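Local coordinates for GDSL-esterase (Pseudoalteromonas sp., PDB 3HP4), which hydrolyses carboxylic esters as a serine esterase of the GDSL (SGNH hydrolase) family, and probably accepts lysophospholipids among its substrates, at residues S47-L55 / L74-F83; T106-P114 / F125-S133. All coordinates share one frame; numbering follows the deposited sequence.

Interaction 1 of 2, residues S47-L55 / L74-F83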
loop_
_atom_site.group_PDB
_atom_site.type_symbol
_atom_site.label_atom_id
_atom_site.label_comp_id
_atom_site.label_asym_id
_atom_site.label_seq_id
_atom_site.Cartn_x
_atom_site.Cartn_y
_atom_site.Cartn_z
ATOM N N SER A 47 -7.101 -8.952 -1.703
ATOM C CA SER A 47 -6.543 -9.803 -0.679
ATOM C C SER A 47 -5.671 -10.895 -1.262
ATOM O O SER A 47 -6.030 -11.558 -2.236
ATOM C CB SER A 47 -7.641 -10.354 0.228
ATOM O OG SER A 47 -8.209 -9.224 0.940
ATOM N N GLY A 48 -4.519 -11.068 -0.652
ATOM C CA GLY A 48 -3.553 -12.070 -1.076
ATOM C C GLY A 48 -2.679 -11.617 -2.240
ATOM O O GLY A 48 -1.831 -12.376 -2.695
ATOM N N GLU A 49 -2.828 -10.389 -2.719
ATOM C CA GLU A 49 -2.038 -9.954 -3.876
ATOM C C GLU A 49 -0.542 -9.924 -3.574
ATOM O O GLU A 49 -0.134 -9.564 -2.480
ATOM C CB GLU A 49 -2.498 -8.575 -4.362
ATOM C CG GLU A 49 -1.925 -8.173 -5.690
ATOM C CD GLU A 49 -2.198 -9.177 -6.770
ATOM O OE1 GLU A 49 -1.609 -10.266 -6.781
ATOM O OE2 GLU A 49 -3.019 -8.908 -7.662
ATOM N N THR A 50 0.247 -10.303 -4.567
ATOM C CA THR A 50 1.708 -10.278 -4.478
ATOM C C THR A 50 2.212 -9.221 -5.466
ATOM O O THR A 50 1.492 -8.730 -6.344
ATOM C CB THR A 50 2.299 -11.633 -4.884
ATOM O OG1 THR A 50 1.894 -11.922 -6.240
ATOM C CG2 THR A 50 1.834 -12.717 -3.919
ATOM N N SER A 51 3.509 -8.936 -5.382
ATOM C CA SER A 51 4.106 -7.993 -6.305
ATOM C C SER A 51 3.970 -8.486 -7.762
ATOM O O SER A 51 3.666 -7.693 -8.664
ATOM C CB SER A 51 5.571 -7.735 -5.934
ATOM O OG SER A 51 6.386 -8.862 -6.086
ATOM N N GLY A 52 4.140 -9.786 -7.969
ATOM C CA GLY A 52 4.068 -10.313 -9.345
ATOM C C GLY A 52 2.636 -10.357 -9.823
ATOM O O GLY A 52 2.372 -10.090 -11.002
ATOM N N GLY A 53 1.670 -10.628 -8.957
ATOM C CA GLY A 53 0.263 -10.610 -9.402
ATOM C C GLY A 53 -0.183 -9.230 -9.793
ATOM O O GLY A 53 -0.926 -9.020 -10.797
ATOM N N ALA A 54 0.236 -8.230 -9.037
ATOM C CA ALA A 54 -0.139 -6.873 -9.352
ATOM C C ALA A 54 0.467 -6.462 -10.672
ATOM O O ALA A 54 -0.155 -5.721 -11.448
ATOM C CB ALA A 54 0.272 -5.890 -8.232
ATOM N N LEU A 55 1.697 -6.876 -10.928
ATOM C CA LEU A 55 2.371 -6.506 -12.141
ATOM C C LEU A 55 1.577 -6.961 -13.366
ATOM O O LEU A 55 1.529 -6.243 -14.394
ATOM C CB LEU A 55 3.806 -7.036 -12.079
ATOM C CG LEU A 55 4.721 -6.627 -13.226
ATOM C CD1 LEU A 55 4.945 -5.123 -13.356
ATOM C CD2 LEU A 55 6.062 -7.343 -13.053
ATOM N N LEU A 74 2.271 -3.167 -1.350
ATOM C CA LEU A 74 2.446 -4.559 -1.743
ATOM C C LEU A 74 3.763 -5.080 -1.272
ATOM O O LEU A 74 4.750 -4.354 -1.084
ATOM C CB LEU A 74 2.410 -4.698 -3.266
ATOM C CG LEU A 74 1.051 -4.433 -3.908
ATOM C CD1 LEU A 74 1.214 -4.439 -5.439
ATOM C CD2 LEU A 74 -0.004 -5.482 -3.511
ATOM N N GLY A 75 3.792 -6.386 -1.110
ATOM C CA GLY A 75 5.026 -7.122 -0.786
ATOM C C GLY A 75 4.838 -7.931 0.459
ATOM O O GLY A 75 5.549 -8.933 0.628
ATOM N N ALA A 76 3.905 -7.605 1.359
ATOM C CA ALA A 76 3.731 -8.404 2.566
ATOM C C ALA A 76 3.496 -9.847 2.203
ATOM O O ALA A 76 4.005 -10.755 2.893
ATOM C CB ALA A 76 2.531 -7.861 3.426
ATOM N N ASN A 77 2.687 -10.146 1.192
ATOM C CA ASN A 77 2.433 -11.552 0.851
ATOM C C ASN A 77 3.673 -12.233 0.334
ATOM O O ASN A 77 3.915 -13.397 0.707
ATOM C CB ASN A 77 1.198 -11.671 -0.041
ATOM C CG ASN A 77 -0.050 -11.312 0.733
ATOM O OD1 ASN A 77 -0.254 -11.780 1.869
ATOM N ND2 ASN A 77 -0.861 -10.482 0.145
ATOM N N ASP A 78 4.475 -11.548 -0.453
ATOM C CA ASP A 78 5.741 -12.132 -0.897
ATOM C C ASP A 78 6.623 -12.477 0.323
ATOM O O ASP A 78 7.186 -13.567 0.410
ATOM C CB ASP A 78 6.476 -11.163 -1.793
ATOM C CG ASP A 78 5.982 -11.176 -3.209
ATOM O OD1 ASP A 78 5.293 -12.110 -3.678
ATOM O OD2 ASP A 78 6.366 -10.229 -3.897
ATOM N N GLY A 79 6.734 -11.551 1.266
ATOM C CA GLY A 79 7.603 -11.761 2.440
ATOM C C GLY A 79 7.069 -12.794 3.385
ATOM O O GLY A 79 7.835 -13.578 3.953
ATOM N N LEU A 80 5.755 -12.838 3.608
ATOM C CA LEU A 80 5.156 -13.916 4.440
ATOM C C LEU A 80 5.367 -15.260 3.856
ATOM O O LEU A 80 5.388 -16.244 4.598
ATOM C CB LEU A 80 3.656 -13.645 4.614
ATOM C CG LEU A 80 3.412 -12.432 5.499
ATOM C CD1 LEU A 80 1.926 -12.021 5.433
ATOM C CD2 LEU A 80 3.843 -12.662 6.966
ATOM N N ARG A 81 5.542 -15.363 2.559
ATOM C CA ARG A 81 5.758 -16.597 1.865
ATOM C C ARG A 81 7.258 -16.917 1.681
ATOM O O ARG A 81 7.631 -17.941 1.114
ATOM C CB ARG A 81 4.975 -16.530 0.540
ATOM C CG ARG A 81 3.449 -16.527 0.786
ATOM C CD ARG A 81 2.680 -16.164 -0.449
ATOM N NE ARG A 81 2.577 -17.331 -1.312
ATOM C CZ ARG A 81 1.822 -17.392 -2.401
ATOM N NH1 ARG A 81 1.076 -16.354 -2.771
ATOM N NH2 ARG A 81 1.805 -18.516 -3.110
ATOM N N GLY A 82 8.120 -16.009 2.136
ATOM C CA GLY A 82 9.557 -16.175 2.006
ATOM C C GLY A 82 10.069 -16.110 0.590
ATOM O O GLY A 82 11.081 -16.711 0.266
ATOM N N PHE A 83 9.375 -15.395 -0.299
ATOM C CA PHE A 83 9.804 -15.342 -1.662
ATOM C C PHE A 83 11.101 -14.525 -1.767
ATOM O O PHE A 83 11.421 -13.667 -0.915
ATOM C CB PHE A 83 8.777 -14.570 -2.527
ATOM C CG PHE A 83 7.496 -15.277 -2.814
ATOM C CD1 PHE A 83 7.277 -16.590 -2.460
ATOM C CD2 PHE A 83 6.491 -14.609 -3.517
ATOM C CE1 PHE A 83 6.043 -17.242 -2.775
ATOM C CE2 PHE A 83 5.266 -15.249 -3.821
ATOM C CZ PHE A 83 5.056 -16.550 -3.455
HETATM O O HOH W 1 -0.671 -14.581 -1.386
HETATM O O HOH W 2 1.483 -8.151 -0.754
HETATM O O HOH W 3 5.394 -11.959 -6.521
#
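N77 reaches across to the backbone of E49: its ND2 gives a nearly straight hydrogen bond to E49 O (2.9 Å, 176°). The acceptor lies in the amide plane of N77, while the donor stands above the carbonyl plane of E49 rather than on a lone pair. N77 ND2 also bonds O1P of the monoethylphosphorylserine at position 11, and G48 N bonds the same oxygen. This is consistent with the oxyanion hole of SGNH hydrolases, to which the signature glycine and asparagine each give a donor. Two acceptors on one amide nitrogen leave that amide little freedom to turn.

E49 O has a second partner, water 2, which donates to it at 2.8 Å and accepts from G75 N and N77 N. The carbonyl is thereby tied to the start of helix 76-80 through both a side chain and a water.

One step out, S51 OG donates to D78 OD2 at 2.6 Å, meeting that oxygen almost end-on. S51 OG sits between its own backbone N and carbonyl carbon (chi1 66°), turned to D78, and is bonded to N91 ND2 as well. D78 has two modelled conformers, so this bond is certain only for the one described.

Behind these contacts, T50 N-caps helix 51-65, its OG1 accepting from G53 N at 3.0 Å. E49 folds back so that OE1 takes T50 N, while OE2 forms a salt bridge with R57. Underneath, A54 CB is pressed against L74 CD1 at 3.3 Å, tighter than usual for two carbons.

The bond to E49 O fixes the rotation of the N77 amide while ND2 also meets the phosphonate oxygen, which probably helps to hold that donor in place for an oxyanion.

Interaction 2 of 2, residues T106-P114 / F125-S133; sequences TALMEIYIP and FTSSFTQIS
F129 lies flat against the backbone of E110 and I111 where the chain leaves strand 105-109, in the beta-alpha-beta unit that runs on through helix 119-136 to strand 139-141. Strand 106-109 and helix 125-133 run almost antiparallel (165°), their axes 9.2 Å apart, and side chains fill the space between.

The main bump is the F129 ring. I111 N faces one side of it, L108 CG meets its edge, and I111 CG1 closes on CZ at 3.6 Å. With an alanine in place of F129, a gap would probably open between L108 and I111, and the F125 ring would lose its neighbour on one face. Further along the helix, L108 CD2 drops onto I132 CG2 at 3.6 Å.

F125 is the second bump, with F129 CE2 over one face and I113 CD1 over the other, the latter 4.0 Å from the ring centroid in a CH-pi contact. With CG1 set between the backbone N and the carbonyl carbon (chi1 53°), I113 lays its whole ethyl branch along that face; I111 CG2 touches the ring's edge.

T126 fills the remaining hollow with both branches. Its methyl CG2 sits over the middle of the Y112 ring, 3.8 Å from the centroid. Its OG1 accepts from water 4, itself bonded to I113 N, and donates to I111 O at 2.8 Å, in the carbonyl plane and on a lone pair.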
loop_
_atom_site.group_PDB
_atom_site.type_symbol
_atom_site.label_atom_id
_atom_site.label_comp_id
_atom_site.label_asym_id
_atom_site.label_seq_id
_atom_site.Cartn_x
_atom_site.Cartn_y
_atom_site.Cartn_z
ATOM N N THR A 106 4.293 8.347 -8.308
ATOM C CA THR A 106 4.177 7.034 -7.681
ATOM C C THR A 106 4.752 7.046 -6.291
ATOM O O THR A 106 5.868 7.586 -6.067
ATOM C CB THR A 106 4.890 5.995 -8.556
ATOM O OG1 THR A 106 4.277 6.046 -9.865
ATOM C CG2 THR A 106 4.686 4.599 -8.046
ATOM N N ALA A 107 4.042 6.431 -5.350
ATOM C CA ALA A 107 4.514 6.215 -3.975
ATOM C C ALA A 107 4.535 4.757 -3.709
ATOM O O ALA A 107 3.739 3.967 -4.262
ATOM C CB ALA A 107 3.574 6.936 -2.979
ATOM N N LEU A 108 5.452 4.358 -2.831
ATOM C CA LEU A 108 5.657 2.991 -2.411
ATOM C C LEU A 108 5.647 2.944 -0.899
ATOM O O LEU A 108 6.476 3.612 -0.276
ATOM C CB LEU A 108 7.072 2.599 -2.939
ATOM C CG LEU A 108 7.529 1.208 -2.680
ATOM C CD1 LEU A 108 6.627 0.123 -3.342
ATOM C CD2 LEU A 108 8.985 1.012 -3.138
ATOM N N MET A 109 4.771 2.155 -0.309
ATOM C CA MET A 109 4.783 2.007 1.154
ATOM C C MET A 109 5.842 1.016 1.597
ATOM O O MET A 109 5.931 -0.112 1.063
ATOM C CB MET A 109 3.410 1.545 1.626
ATOM C CG MET A 109 3.291 1.590 3.155
ATOM S SD MET A 109 1.612 1.370 3.723
ATOM C CE MET A 109 0.950 2.958 3.205
ATOM N N GLU A 110 6.646 1.396 2.559
ATOM C CA GLU A 110 7.587 0.516 3.287
ATOM C C GLU A 110 6.755 -0.602 3.937
ATOM O O GLU A 110 5.704 -0.267 4.536
ATOM C CB GLU A 110 8.373 1.363 4.328
ATOM C CG GLU A 110 9.574 0.620 4.840
ATOM C CD GLU A 110 10.427 1.515 5.602
ATOM O OE1 GLU A 110 9.824 2.359 6.395
ATOM O OE2 GLU A 110 11.624 1.439 5.374
ATOM N N ILE A 111 7.163 -1.848 3.879
ATOM C CA ILE A 111 6.417 -2.955 4.517
ATOM C C ILE A 111 7.374 -3.619 5.494
ATOM O O ILE A 111 8.593 -3.712 5.215
ATOM C CB ILE A 111 5.925 -3.944 3.484
ATOM C CG1 ILE A 111 5.156 -3.314 2.337
ATOM C CG2 ILE A 111 5.060 -5.045 4.152
ATOM C CD1 ILE A 111 3.799 -2.577 2.732
ATOM N N TYR A 112 6.865 -4.056 6.651
ATOM C CA TYR A 112 7.598 -4.842 7.641
ATOM C C TYR A 112 6.877 -6.153 7.828
ATOM O O TYR A 112 5.653 -6.216 7.687
ATOM C CB TYR A 112 7.647 -4.100 9.014
ATOM C CG TYR A 112 8.532 -2.840 9.011
ATOM C CD1 TYR A 112 9.742 -2.769 9.723
ATOM C CD2 TYR A 112 8.143 -1.712 8.343
ATOM C CE1 TYR A 112 10.478 -1.563 9.657
ATOM C CE2 TYR A 112 8.901 -0.539 8.336
ATOM C CZ TYR A 112 10.028 -0.514 8.970
ATOM O OH TYR A 112 10.759 0.744 8.845
ATOM N N ILE A 113 7.680 -7.189 8.053
ATOM C CA ILE A 113 7.139 -8.556 8.257
ATOM C C ILE A 113 7.751 -9.162 9.486
ATOM O O ILE A 113 8.896 -8.882 9.819
ATOM C CB ILE A 113 7.429 -9.482 7.018
ATOM C CG1 ILE A 113 8.928 -9.469 6.676
ATOM C CG2 ILE A 113 6.486 -9.105 5.876
ATOM C CD1 ILE A 113 9.431 -10.547 5.665
ATOM N N PRO A 114 7.019 -10.110 10.093
ATOM C CA PRO A 114 7.644 -10.867 11.207
ATOM C C PRO A 114 8.789 -11.739 10.727
ATOM O O PRO A 114 8.854 -12.089 9.540
ATOM C CB PRO A 114 6.517 -11.742 11.742
ATOM C CG PRO A 114 5.606 -11.899 10.563
ATOM C CD PRO A 114 5.694 -10.611 9.726
ATOM N N PHE A 125 14.140 -7.670 3.252
ATOM C CA PHE A 125 12.814 -7.353 2.737
ATOM C C PHE A 125 12.480 -5.884 2.964
ATOM O O PHE A 125 12.176 -5.185 1.983
ATOM C CB PHE A 125 11.810 -8.287 3.492
ATOM C CG PHE A 125 10.387 -7.966 3.179
ATOM C CD1 PHE A 125 9.732 -8.576 2.111
ATOM C CD2 PHE A 125 9.699 -7.071 3.946
ATOM C CE1 PHE A 125 8.381 -8.267 1.860
ATOM C CE2 PHE A 125 8.364 -6.763 3.691
ATOM C CZ PHE A 125 7.713 -7.352 2.644
ATOM N N THR A 126 12.584 -5.388 4.177
ATOM C CA THR A 126 12.151 -3.994 4.403
ATOM C C THR A 126 13.105 -3.018 3.695
ATOM O O THR A 126 12.667 -2.020 3.100
ATOM C CB THR A 126 12.036 -3.723 5.859
ATOM O OG1 THR A 126 10.985 -4.541 6.368
ATOM C CG2 THR A 126 11.707 -2.240 6.099
ATOM N N SER A 127 14.395 -3.274 3.697
ATOM C CA SER A 127 15.326 -2.375 3.065
ATOM C C SER A 127 15.147 -2.325 1.568
ATOM O O SER A 127 15.511 -1.303 0.914
ATOM C CB SER A 127 16.746 -2.681 3.505
ATOM O OG SER A 127 17.150 -3.930 2.979
ATOM N N SER A 128 14.556 -3.350 0.961
ATOM C CA SER A 128 14.402 -3.294 -0.472
ATOM C C SER A 128 13.491 -2.125 -0.888
ATOM O O SER A 128 13.684 -1.590 -1.990
ATOM C CB SER A 128 13.856 -4.624 -1.037
ATOM O OG SER A 128 12.481 -4.780 -0.711
ATOM N N PHE A 129 12.542 -1.705 -0.067
ATOM C CA PHE A 129 11.668 -0.595 -0.459
ATOM C C PHE A 129 12.481 0.701 -0.553
ATOM O O PHE A 129 12.268 1.479 -1.499
ATOM C CB PHE A 129 10.500 -0.443 0.520
ATOM C CG PHE A 129 9.603 -1.660 0.563
ATOM C CD1 PHE A 129 8.618 -1.855 -0.408
ATOM C CD2 PHE A 129 9.841 -2.679 1.451
ATOM C CE1 PHE A 129 7.865 -3.008 -0.408
ATOM C CE2 PHE A 129 9.101 -3.853 1.404
ATOM C CZ PHE A 129 8.127 -4.014 0.466
ATOM N N THR A 130 13.427 0.903 0.357
ATOM C CA THR A 130 14.299 2.092 0.281
ATOM C C THR A 130 15.125 2.002 -1.014
ATOM O O THR A 130 15.297 3.007 -1.722
ATOM C CB THR A 130 15.210 2.129 1.427
ATOM O OG1 THR A 130 14.376 2.204 2.615
ATOM C CG2 THR A 130 16.112 3.348 1.407
ATOM N N GLN A 131 15.668 0.851 -1.345
ATOM C CA GLN A 131 16.454 0.713 -2.578
ATOM C C GLN A 131 15.641 0.977 -3.832
ATOM O O GLN A 131 16.117 1.665 -4.750
ATOM C CB GLN A 131 17.058 -0.701 -2.617
ATOM C CG GLN A 131 18.082 -0.925 -1.486
ATOM C CD GLN A 131 18.329 -2.349 -1.237
ATOM O OE1 GLN A 131 18.500 -3.099 -2.196
ATOM N NE2 GLN A 131 18.424 -2.721 0.030
ATOM N N ILE A 132 14.370 0.547 -3.865
ATOM C CA ILE A 132 13.523 0.828 -5.037
ATOM C C ILE A 132 13.290 2.295 -5.103
ATOM O O ILE A 132 13.329 2.882 -6.229
ATOM C CB ILE A 132 12.200 0.088 -4.882
ATOM C CG1 ILE A 132 12.411 -1.420 -4.942
ATOM C CG2 ILE A 132 11.190 0.521 -5.949
ATOM C CD1 ILE A 132 11.276 -2.220 -4.297
ATOM N N SER A 133 13.048 2.997 -3.985
ATOM C CA SER A 133 12.850 4.411 -4.018
ATOM C C SER A 133 14.098 5.138 -4.543
ATOM O O SER A 133 13.982 6.082 -5.330
ATOM C CB SER A 133 12.504 4.856 -2.622
ATOM O OG SER A 133 12.442 6.236 -2.645
HETATM O O HOH W 4 10.473 -6.479 8.170
#

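Interaction 1 closes before interaction 2 opens along the chain, and their centres lie 12 Å apart. Both are built where chain segments leave the parallel sheet: L74 directly follows strand 69-73, and E110 directly follows its neighbour, strand 105-109. The two contacts touch. F125 CE1 packs on G75 O (3.2 Å) and on G79 CA, while F129 CE1 and I111 CG1 both reach L74 O. The aromatic layer of 125-133 therefore backs the turn that leads into helix 76-80, whose N77 bonds the phosphonate oxygen and probably serves the oxyanion hole. Helix 85-101 is shared as well, with M88 touching S51 and D78 from interaction 1 and F125 from interaction 2.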